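DUF4627 domain-containing protein (Bacteroides thetaiotaomicron, PDB 3SEE) is of unknown function but has a galactose-binding domain-like fold and probably binds sugars. Local coordinates at residues Val111-Thr116 with Lys197-Ala202. Sequence-based numbering, arbitrary orientation. Where two conformers were deposited one is given.
Sequences VYIKQT and KDCYVA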
loop_
_atom_site.group_PDB
_atom_site.type_symbol
_atom_site.label_atom_id
_atom_site.label_comp_id
_atom_site.label_asym_id
_atom_site.label_seq_id
_atom_site.Cartn_x
_atom_site.Cartn_y
_atom_site.Cartn_z
ATOM N N VAL A 111 1.226 4.057 -0.761
ATOM C CA VAL A 111 0.247 3.247 -0.044
ATOM C C VAL A 111 -1.030 3.123 -0.868
ATOM O O VAL A 111 -1.452 4.113 -1.479
ATOM C CB VAL A 111 -0.196 4.007 1.231
ATOM C CG1 VAL A 111 -1.323 3.267 1.961
ATOM C CG2 VAL A 111 0.996 4.251 2.124
ATOM N N TYR A 112 -1.719 1.991 -0.797
ATOM C CA TYR A 112 -3.135 1.904 -1.118
ATOM C C TYR A 112 -3.732 0.789 -0.250
ATOM O O TYR A 112 -3.000 -0.016 0.338
ATOM C CB TYR A 112 -3.408 1.704 -2.621
ATOM C CG TYR A 112 -2.863 0.443 -3.254
ATOM C CD1 TYR A 112 -3.501 -0.777 -3.085
ATOM C CD2 TYR A 112 -1.697 0.467 -3.997
ATOM C CE1 TYR A 112 -3.012 -1.931 -3.662
ATOM C CE2 TYR A 112 -1.190 -0.690 -4.572
ATOM C CZ TYR A 112 -1.861 -1.888 -4.406
ATOM O OH TYR A 112 -1.389 -3.063 -4.962
ATOM N N ILE A 113 -5.067 0.740 -0.190
ATOM C CA ILE A 113 -5.770 -0.271 0.597
ATOM C C ILE A 113 -6.900 -0.789 -0.288
ATOM O O ILE A 113 -7.813 -0.047 -0.655
ATOM C CB ILE A 113 -6.309 0.292 1.932
ATOM C CG1 ILE A 113 -5.228 1.068 2.704
ATOM C CG2 ILE A 113 -6.859 -0.874 2.792
ATOM C CD1 ILE A 113 -5.707 1.661 4.052
ATOM N N LYS A 114 -6.805 -2.065 -0.664
ATOM C CA LYS A 114 -7.607 -2.652 -1.733
ATOM C C LYS A 114 -8.389 -3.865 -1.247
ATOM O O LYS A 114 -7.943 -4.632 -0.407
ATOM C CB LYS A 114 -6.709 -3.050 -2.926
ATOM C CG LYS A 114 -7.470 -3.414 -4.185
ATOM C CD LYS A 114 -6.523 -3.673 -5.343
ATOM C CE LYS A 114 -7.241 -3.926 -6.655
ATOM N NZ LYS A 114 -8.031 -5.196 -6.639
ATOM N N GLN A 115 -9.545 -4.070 -1.862
ATOM C CA GLN A 115 -10.334 -5.276 -1.680
ATOM C C GLN A 115 -9.558 -6.523 -2.119
ATOM O O GLN A 115 -8.982 -6.556 -3.200
ATOM C CB GLN A 115 -11.608 -5.136 -2.486
ATOM C CG GLN A 115 -12.559 -6.330 -2.372
ATOM C CD GLN A 115 -13.946 -6.033 -2.914
ATOM O OE1 GLN A 115 -14.364 -4.871 -2.919
ATOM N NE2 GLN A 115 -14.685 -7.072 -3.319
ATOM N N THR A 116 -9.580 -7.575 -1.290
ATOM C CA THR A 116 -8.816 -8.778 -1.600
ATOM C C THR A 116 -9.409 -9.585 -2.754
ATOM O O THR A 116 -8.686 -9.926 -3.705
ATOM C CB THR A 116 -8.670 -9.665 -0.370
ATOM O OG1 THR A 116 -8.153 -8.867 0.701
ATOM C CG2 THR A 116 -7.754 -10.853 -0.630
ATOM N N LYS A 197 -14.652 -6.385 5.071
ATOM C CA LYS A 197 -14.381 -7.671 5.703
ATOM C C LYS A 197 -13.093 -8.328 5.246
ATOM O O LYS A 197 -12.597 -9.244 5.916
ATOM C CB LYS A 197 -15.520 -8.650 5.473
ATOM C CG LYS A 197 -16.838 -8.148 5.964
ATOM C CD LYS A 197 -17.949 -9.200 5.744
ATOM C CE LYS A 197 -19.375 -8.675 5.960
ATOM N NZ LYS A 197 -20.138 -8.207 4.724
ATOM N N ASP A 198 -12.532 -7.903 4.111
ATOM C CA ASP A 198 -11.355 -8.569 3.556
ATOM C C ASP A 198 -10.666 -7.633 2.576
ATOM O O ASP A 198 -11.107 -7.458 1.430
ATOM C CB ASP A 198 -11.767 -9.883 2.879
ATOM C CG ASP A 198 -10.605 -10.732 2.491
ATOM O OD1 ASP A 198 -9.434 -10.335 2.704
ATOM O OD2 ASP A 198 -10.860 -11.842 1.957
ATOM N N CYS A 199 -9.609 -6.997 3.063
ATOM C CA CYS A 199 -8.839 -6.063 2.257
ATOM C C CYS A 199 -7.368 -6.249 2.610
ATOM O O CYS A 199 -7.041 -7.030 3.509
ATOM C CB CYS A 199 -9.291 -4.618 2.521
ATOM S SG CYS A 199 -8.985 -4.025 4.208
ATOM N N TYR A 200 -6.490 -5.522 1.914
ATOM C CA TYR A 200 -5.098 -5.503 2.299
ATOM C C TYR A 200 -4.512 -4.126 2.134
ATOM O O TYR A 200 -4.866 -3.387 1.194
ATOM C CB TYR A 200 -4.267 -6.539 1.524
ATOM C CG TYR A 200 -4.334 -6.455 0.028
ATOM C CD1 TYR A 200 -5.368 -7.070 -0.658
ATOM C CD2 TYR A 200 -3.368 -5.784 -0.700
ATOM C CE1 TYR A 200 -5.408 -7.012 -2.044
ATOM C CE2 TYR A 200 -3.420 -5.732 -2.074
ATOM C CZ TYR A 200 -4.474 -6.327 -2.753
ATOM O OH TYR A 200 -4.572 -6.334 -4.120
ATOM N N VAL A 201 -3.622 -3.800 3.058
ATOM C CA VAL A 201 -2.732 -2.654 2.905
ATOM C C VAL A 201 -1.552 -3.042 2.016
ATOM O O VAL A 201 -0.962 -4.102 2.207
ATOM C CB VAL A 201 -2.227 -2.206 4.285
ATOM C CG1 VAL A 201 -1.162 -1.106 4.158
ATOM C CG2 VAL A 201 -3.388 -1.767 5.177
ATOM N N ALA A 202 -1.213 -2.186 1.061
ATOM C CA ALA A 202 -0.040 -2.315 0.197
ATOM C C ALA A 202 0.849 -1.100 0.423
ATOM O O ALA A 202 0.388 0.040 0.357
ATOM C CB ALA A 202 -0.480 -2.364 -1.275
HETATM O O HOH W 1 -2.922 -5.179 -5.874
HETATM O O HOH W 2 -7.066 -7.240 -5.074
#
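Y112 and K114 pair with A202 and Y200 as antiparallel neighbours in the mixed sheet of a galactose-binding-like β-sandwich. Four backbone hydrogen bonds join these hydrogen-bonded pairs, the straightest running from A202 N to Y112 O (2.9 Å). Beyond the strand end, T116 N donates to D198 O. On the face bearing I113 and V201, where V201 also packs on L96 of strand 93-102, I113 CG1 lies 4.2 Å from V201 CG2, and I113 CG2 meets C199 SG. On the other face, with CG set between backbone N and carbonyl carbon (chi1 62°), the Y112 ring leans over A202, whose CB makes a CH-pi contact 3.6 Å from the ring centroid. K114 CB lies over one face of the Y200 ring, and K114 CD reaches 3.5 Å from Y200 OH. One water links the Y112 and Y200 hydroxyls; another joins Y200 OH to K114 NZ, which also forms a salt bridge with E118. Y112 OH is also hydrogen-bonded to W76 O. D198 OD2 forms a salt bridge with R84 of strand 79-85, while OD1 accepts from T116 OG1. Replacing D198 by alanine is likely to cost R84 this carboxylate and the threonine hydroxyl its acceptor. T116 OG1 meets D198 OD1 at 2.8 Å, from above the carboxylate plane.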